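Local coordinates for protein Vpx (Simian immunodeficiency virus, PDB 4CC9) that recruits the host CUL4A-DDB1 ubiquitin ligase through DCAF1 to degrade the restriction factor SAMHD1 and helps the pre-integration complex enter the nucleus, at residues Gly21-Thr24 with Ile25-Phe29; Met69-Ser72 with Tyr73-Arg77; Cys80-Gln83 with Lys84-Met88. All blocks are in the same frame, centred on the assembly; numbering follows the deposited sequence.

The three contacts come in series along the chain of Vpx, which is built on helices 25-43, 49-66 and 71-91 with a zinc site. Contact 1 caps the start of helix 25-43. Contact 2 opens helix 71-91, and contact 3 follows two residues later on the same helix, its centre about 17 Å away. The centres of contacts 1 and 2 are about 16 Å apart, and F29 CE1 packs on S72 OG at 3.5 Å. Contacts 1 and 3 lie on opposite sides of the chain's centre, about 23 Å between centres. All three also meet chains of other proteins, consistent with an adaptor role.

Contact 1: residues Gly21-Thr24 with Ile25-Phe29; sequences GEET and IGEAF
E27 doubles back over T24, the two side chains crossing at about a right angle, so that E27 CG lies 3.1 Å from T24 OG1. E27 CG is held between its own backbone N and carbonyl carbon (chi1 64°), and the extended chain beyond it returns the carboxylate to the residue in front of the helix. There E27 OE2 accepts from T24 N in a nearly straight bond, although the 2.5 Å separation is so short that its exact value is doubtful. In return, T24 OG1 accepts from E27 N at 3.1 Å with an angle of 161°. This exchange of bonds is a capping box, with T24 as the N-cap of helix 25-43, and the helix continues the pattern with A28 N donating to T24 O at 3.0 Å. E23 slides past E27 in the opposite direction, bringing E23 CG within 3.4 Å of E27 CG and placing E23 OE1 3.6 Å from A28 CB. Outside the chain, E23 OE1 forms a salt bridge to a basic side chain of another protein, to which backbone hydrogen bonds also run from G21, E23, I25 and G26. Two carboxylates thus share one helix start, E23 OE2 and E27 OE2 5.5 Å apart; the N-H groups there and the partner's positive charge would probably offset their mutual repulsion and favour the ionised forms.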
loop_
_atom_site.group_PDB
_atom_site.type_symbol
_atom_site.label_atom_id
_atom_site.label_comp_id
_atom_site.label_asym_id
_atom_site.label_seq_id
_atom_site.Cartn_x
_atom_site.Cartn_y
_atom_site.Cartn_z
ATOM N N GLY B 21 20.950 -5.577 -0.177
ATOM C CA GLY B 21 22.201 -6.276 0.067
ATOM C C GLY B 21 23.340 -5.345 0.443
ATOM O O GLY B 21 24.405 -5.823 0.851
ATOM N N GLU B 22 23.127 -4.029 0.315
ATOM C CA GLU B 22 24.189 -3.061 0.627
ATOM C C GLU B 22 24.226 -2.665 2.115
ATOM O O GLU B 22 25.171 -2.026 2.573
ATOM C CB GLU B 22 24.099 -1.817 -0.272
ATOM C CG GLU B 22 24.213 -2.099 -1.767
ATOM C CD GLU B 22 25.460 -2.921 -2.139
ATOM O OE1 GLU B 22 26.586 -2.491 -1.805
ATOM O OE2 GLU B 22 25.318 -3.997 -2.770
ATOM N N GLU B 23 23.204 -3.049 2.872
ATOM C CA GLU B 23 23.263 -2.901 4.322
ATOM C C GLU B 23 24.405 -3.798 4.847
ATOM O O GLU B 23 24.649 -4.882 4.278
ATOM C CB GLU B 23 21.908 -3.286 4.928
ATOM C CG GLU B 23 21.869 -3.403 6.450
ATOM C CD GLU B 23 20.439 -3.513 7.023
ATOM O OE1 GLU B 23 19.792 -4.571 6.840
ATOM O OE2 GLU B 23 19.962 -2.544 7.668
ATOM N N THR B 24 25.134 -3.345 5.880
ATOM C CA THR B 24 26.169 -4.182 6.517
ATOM C C THR B 24 25.587 -5.109 7.577
ATOM O O THR B 24 24.466 -4.894 8.056
ATOM C CB THR B 24 27.281 -3.369 7.210
ATOM O OG1 THR B 24 26.778 -2.819 8.434
ATOM C CG2 THR B 24 27.819 -2.264 6.302
ATOM N N ILE B 25 26.360 -6.130 7.948
ATOM C CA ILE B 25 25.918 -7.110 8.934
ATOM C C ILE B 25 25.641 -6.439 10.267
ATOM O O ILE B 25 24.605 -6.683 10.902
ATOM C CB ILE B 25 26.956 -8.226 9.110
ATOM C CG1 ILE B 25 26.868 -9.197 7.926
ATOM C CG2 ILE B 25 26.731 -8.967 10.423
ATOM C CD1 ILE B 25 27.933 -10.266 7.922
ATOM N N GLY B 26 26.553 -5.554 10.660
ATOM C CA GLY B 26 26.448 -4.844 11.917
ATOM C C GLY B 26 25.201 -4.003 11.966
ATOM O O GLY B 26 24.488 -4.003 12.975
ATOM N N GLU B 27 24.913 -3.293 10.878
ATOM C CA GLU B 27 23.752 -2.416 10.903
ATOM C C GLU B 27 22.436 -3.201 10.800
ATOM O O GLU B 27 21.406 -2.754 11.301
ATOM C CB GLU B 27 23.878 -1.241 9.913
ATOM C CG GLU B 27 23.942 -1.624 8.461
ATOM C CD GLU B 27 24.694 -0.596 7.591
ATOM O OE1 GLU B 27 24.939 0.548 8.036
ATOM O OE2 GLU B 27 25.030 -0.943 6.441
ATOM N N ALA B 28 22.478 -4.403 10.227
ATOM C CA ALA B 28 21.280 -5.238 10.220
ATOM C C ALA B 28 20.884 -5.629 11.652
ATOM O O ALA B 28 19.712 -5.508 12.039
ATOM C CB ALA B 28 21.472 -6.474 9.345
ATOM N N PHE B 29 21.855 -6.074 12.445
ATOM C CA PHE B 29 21.557 -6.446 13.833
ATOM C C PHE B 29 21.027 -5.267 14.631
ATOM O O PHE B 29 20.083 -5.424 15.400
ATOM C CB PHE B 29 22.764 -7.080 14.545
ATOM C CG PHE B 29 23.002 -8.514 14.173
ATOM C CD1 PHE B 29 22.118 -9.518 14.591
ATOM C CD2 PHE B 29 24.114 -8.873 13.431
ATOM C CE1 PHE B 29 22.336 -10.856 14.257
ATOM C CE2 PHE B 29 24.342 -10.210 13.092
ATOM C CZ PHE B 29 23.449 -11.202 13.505
#

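Contact 2: residues Met69-Ser72 with Tyr73-Arg77; sequences MSVS and YTKYR
Over one face of the Y73 ring lies the methyl of M69, its CE 3.9 Å above the ring plane and offset toward the rim, a CH-pi contact. The M69 chain bends at both chi2 and chi3 (-61° and -63°), a hook that carries CE over the ring while SD stays oblique, 5.2 Å from the Y73 centroid, in a Met-aromatic contact. M69 CB rests 3.7 Å from Y73 CD2. At the far end, Y73 OH accepts from R77 NH1 at 2.9 Å, nearly in the guanidinium plane, and is also hydrogen-bonded to an acidic side chain of another protein.

Residues 71-77 open helix 71-91, those from S72 on belonging to a nuclear localization signal assigned by similarity, and S70 is the N-cap. S70 OG accepts from Y73 N at 3.0 Å and has a further hydrogen bond to the backbone of a second partner protein. S70 O is gripped from opposite faces of its carbonyl plane, by T74 N at 3.1 Å and by T74 OG1 at 2.8 Å, the latter bond holding the T74 hydroxyl turned back on the first turn. V71 and K75 lie side by side, V71 CG2 3.8 Å from K75 CD, and the lysine amine forms a salt bridge with D33.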
loop_
_atom_site.group_PDB
_atom_site.type_symbol
_atom_site.label_atom_id
_atom_site.label_comp_id
_atom_site.label_asym_id
_atom_site.label_seq_id
_atom_site.Cartn_x
_atom_site.Cartn_y
_atom_site.Cartn_z
ATOM N N MET B 69 15.603 -21.866 18.030
ATOM C CA MET B 69 16.198 -20.846 17.146
ATOM C C MET B 69 16.896 -19.729 17.945
ATOM O O MET B 69 16.649 -19.558 19.137
ATOM C CB MET B 69 15.141 -20.237 16.211
ATOM C CG MET B 69 14.279 -21.262 15.463
ATOM S SD MET B 69 15.205 -22.373 14.360
ATOM C CE MET B 69 15.874 -21.186 13.186
ATOM N N SER B 70 17.759 -18.964 17.283
ATOM C CA SER B 70 18.488 -17.859 17.916
ATOM C C SER B 70 17.543 -16.776 18.443
ATOM O O SER B 70 16.362 -16.730 18.046
ATOM C CB SER B 70 19.430 -17.223 16.885
ATOM O OG SER B 70 18.682 -16.620 15.846
ATOM N N VAL B 71 18.034 -15.898 19.324
ATOM C CA VAL B 71 17.181 -14.797 19.770
ATOM C C VAL B 71 16.895 -13.818 18.638
ATOM O O VAL B 71 15.833 -13.204 18.609
ATOM C CB VAL B 71 17.655 -14.070 21.077
ATOM C CG1 VAL B 71 18.907 -14.675 21.645
ATOM C CG2 VAL B 71 17.787 -12.563 20.871
ATOM N N SER B 72 17.817 -13.714 17.689
ATOM C CA SER B 72 17.624 -12.835 16.532
ATOM C C SER B 72 16.508 -13.338 15.611
ATOM O O SER B 72 15.611 -12.576 15.221
ATOM C CB SER B 72 18.920 -12.696 15.742
ATOM O OG SER B 72 19.811 -11.828 16.416
ATOM N N TYR B 73 16.556 -14.620 15.264
ATOM C CA TYR B 73 15.493 -15.192 14.452
ATOM C C TYR B 73 14.146 -15.047 15.171
ATOM O O TYR B 73 13.144 -14.639 14.561
ATOM C CB TYR B 73 15.794 -16.648 14.098
ATOM C CG TYR B 73 14.755 -17.238 13.187
ATOM C CD1 TYR B 73 14.798 -17.022 11.814
ATOM C CD2 TYR B 73 13.716 -17.991 13.697
ATOM C CE1 TYR B 73 13.825 -17.549 10.977
ATOM C CE2 TYR B 73 12.737 -18.515 12.870
ATOM C CZ TYR B 73 12.795 -18.290 11.520
ATOM O OH TYR B 73 11.819 -18.818 10.714
ATOM N N THR B 74 14.138 -15.337 16.473
ATOM C CA THR B 74 12.911 -15.284 17.264
ATOM C C THR B 74 12.326 -13.871 17.256
ATOM O O THR B 74 11.124 -13.680 17.026
ATOM C CB THR B 74 13.176 -15.719 18.724
ATOM O OG1 THR B 74 13.645 -17.075 18.742
ATOM C CG2 THR B 74 11.919 -15.617 19.559
ATOM N N LYS B 75 13.173 -12.874 17.487
ATOM C CA LYS B 75 12.703 -11.494 17.455
ATOM C C LYS B 75 12.148 -11.132 16.083
ATOM O O LYS B 75 11.169 -10.385 15.985
ATOM C CB LYS B 75 13.820 -10.534 17.827
ATOM C CG LYS B 75 14.193 -10.575 19.289
ATOM C CD LYS B 75 15.497 -9.833 19.482
ATOM C CE LYS B 75 15.283 -8.531 20.177
ATOM N NZ LYS B 75 16.552 -7.773 20.176
ATOM N N TYR B 76 12.748 -11.685 15.029
ATOM C CA TYR B 76 12.340 -11.337 13.675
ATOM C C TYR B 76 10.958 -11.896 13.308
ATOM O O TYR B 76 10.126 -11.171 12.730
ATOM C CB TYR B 76 13.400 -11.784 12.672
ATOM C CG TYR B 76 13.056 -11.459 11.237
ATOM C CD1 TYR B 76 13.321 -10.205 10.706
ATOM C CD2 TYR B 76 12.464 -12.411 10.412
ATOM C CE1 TYR B 76 13.003 -9.909 9.386
ATOM C CE2 TYR B 76 12.143 -12.122 9.092
ATOM C CZ TYR B 76 12.417 -10.877 8.582
ATOM O OH TYR B 76 12.098 -10.600 7.269
ATOM N N ARG B 77 10.701 -13.172 13.630
ATOM C CA ARG B 77 9.353 -13.720 13.408
ATOM C C ARG B 77 8.313 -12.922 14.200
ATOM O O ARG B 77 7.195 -12.692 13.732
ATOM C CB ARG B 77 9.259 -15.209 13.769
ATOM C CG ARG B 77 10.188 -16.111 12.941
ATOM C CD ARG B 77 9.882 -16.026 11.445
ATOM N NE ARG B 77 8.494 -16.388 11.192
ATOM C CZ ARG B 77 8.068 -17.617 10.899
ATOM N NH1 ARG B 77 8.933 -18.625 10.795
ATOM N NH2 ARG B 77 6.763 -17.840 10.707
#

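Contact 3: residues Cys80-Gln83 with Lys84-Met88; sequences CLIQ and KAMFM
I82 and M86 lie one turn apart on helix 71-91, the third helix of the Vpr/Vpx fold; between the two segments the close fit is in the backbone, and the side chains touch each other little. Four successive i to i+4 hydrogen bonds tie the segments together. K84 N donates to C80 O at 3.1 Å and M86 N to I82 O at 2.9 Å, while A85 N to L81 O and F87 N to Q83 O are both 3.0 Å.

By contrast, the side chains of I82 and M86 barely meet, I82 CG2 standing 4.4 Å from M86 CG. The two instead face inward separately: I82 packs on I39 and V55, while M86, turned at both chi2 and chi3 (-66° and -68°), reaches A43, L47 and the zinc ligand H46. The M86 side chain is about 4 Å from that of H46 and about 7 Å from the zinc ion, so this turn is packed against the metal site without binding the metal. Against this buried side stand C80, A85 and M88, which remain partly exposed even though A85 leans on L47 and M88 packs on an apolar side chain of another protein.

That partner covers further faces of the helix. Q83 places both ends of its amide there, OE1 hydrogen-bonded to an aromatic side chain and NE2 to the backbone, and the F87 ring meets an aromatic ring with the planes at about 45°. K84 extends the same way, its amine shared between an acidic side chain and the backbone of the partner. As it leaves the helix, the lysine chain passes beside the carbonyl of C80, with K84 CG 3.4 Å from C80 O.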
loop_
_atom_site.group_PDB
_atom_site.type_symbol
_atom_site.label_atom_id
_atom_site.label_comp_id
_atom_site.label_asym_id
_atom_site.label_seq_id
_atom_site.Cartn_x
_atom_site.Cartn_y
_atom_site.Cartn_z
ATOM N N CYS B 80 7.587 -9.438 12.435
ATOM C CA CYS B 80 6.746 -9.552 11.240
ATOM C C CYS B 80 5.263 -9.684 11.601
ATOM O O CYS B 80 4.403 -9.104 10.928
ATOM C CB CYS B 80 7.223 -10.690 10.321
ATOM S SG CYS B 80 8.885 -10.397 9.549
ATOM N N LEU B 81 4.965 -10.407 12.679
ATOM C CA LEU B 81 3.573 -10.540 13.142
ATOM C C LEU B 81 2.990 -9.220 13.644
ATOM O O LEU B 81 1.830 -8.906 13.359
ATOM C CB LEU B 81 3.461 -11.587 14.248
ATOM C CG LEU B 81 3.610 -13.040 13.804
ATOM C CD1 LEU B 81 3.737 -13.939 15.020
ATOM C CD2 LEU B 81 2.419 -13.468 12.926
ATOM N N ILE B 82 3.783 -8.452 14.394
ATOM C CA ILE B 82 3.298 -7.169 14.897
ATOM C C ILE B 82 3.157 -6.153 13.762
ATOM O O ILE B 82 2.206 -5.350 13.763
ATOM C CB ILE B 82 4.180 -6.597 16.020
ATOM C CG1 ILE B 82 4.296 -7.616 17.161
ATOM C CG2 ILE B 82 3.574 -5.312 16.570
ATOM C CD1 ILE B 82 2.932 -8.071 17.705
ATOM N N GLN B 83 4.074 -6.197 12.785
ATOM C CA GLN B 83 3.976 -5.280 11.647
ATOM C C GLN B 83 2.658 -5.549 10.913
ATOM O O GLN B 83 1.995 -4.607 10.473
ATOM C CB GLN B 83 5.179 -5.402 10.695
ATOM C CG GLN B 83 6.551 -5.003 11.275
ATOM C CD GLN B 83 6.874 -3.509 11.167
ATOM O OE1 GLN B 83 5.988 -2.649 11.217
ATOM N NE2 GLN B 83 8.162 -3.201 11.049
ATOM N N LYS B 84 2.256 -6.819 10.816
ATOM C CA LYS B 84 0.984 -7.150 10.155
ATOM C C LYS B 84 -0.223 -6.705 10.968
ATOM O O LYS B 84 -1.206 -6.218 10.405
ATOM C CB LYS B 84 0.898 -8.644 9.801
ATOM C CG LYS B 84 1.858 -9.025 8.680
ATOM C CD LYS B 84 1.974 -10.520 8.461
ATOM C CE LYS B 84 3.289 -10.820 7.715
ATOM N NZ LYS B 84 3.406 -12.216 7.228
ATOM N N ALA B 85 -0.144 -6.860 12.289
ATOM C CA ALA B 85 -1.205 -6.376 13.170
ATOM C C ALA B 85 -1.367 -4.864 13.007
ATOM O O ALA B 85 -2.489 -4.358 12.917
ATOM C CB ALA B 85 -0.907 -6.736 14.643
ATOM N N MET B 86 -0.251 -4.143 12.944
ATOM C CA MET B 86 -0.312 -2.682 12.816
ATOM C C MET B 86 -0.889 -2.285 11.465
ATOM O O MET B 86 -1.682 -1.347 11.379
ATOM C CB MET B 86 1.068 -2.047 13.002
ATOM C CG MET B 86 1.548 -2.054 14.437
ATOM S SD MET B 86 0.520 -0.993 15.473
ATOM C CE MET B 86 0.958 0.624 14.819
ATOM N N PHE B 87 -0.496 -3.012 10.418
ATOM C CA PHE B 87 -1.037 -2.798 9.076
ATOM C C PHE B 87 -2.558 -2.945 9.094
ATOM O O PHE B 87 -3.274 -2.128 8.524
ATOM C CB PHE B 87 -0.414 -3.803 8.102
ATOM C CG PHE B 87 -1.058 -3.841 6.731
ATOM C CD1 PHE B 87 -0.671 -2.949 5.730
ATOM C CD2 PHE B 87 -2.008 -4.806 6.424
ATOM C CE1 PHE B 87 -1.246 -2.999 4.435
ATOM C CE2 PHE B 87 -2.586 -4.878 5.139
ATOM C CZ PHE B 87 -2.200 -3.972 4.142
ATOM N N MET B 88 -3.055 -3.991 9.739
ATOM C CA MET B 88 -4.497 -4.195 9.786
ATOM C C MET B 88 -5.192 -3.065 10.555
ATOM O O MET B 88 -6.250 -2.584 10.144
ATOM C CB MET B 88 -4.832 -5.565 10.379
ATOM C CG MET B 88 -4.512 -6.719 9.415
ATOM S SD MET B 88 -4.919 -8.373 10.031
ATOM C CE MET B 88 -3.723 -8.553 11.349
#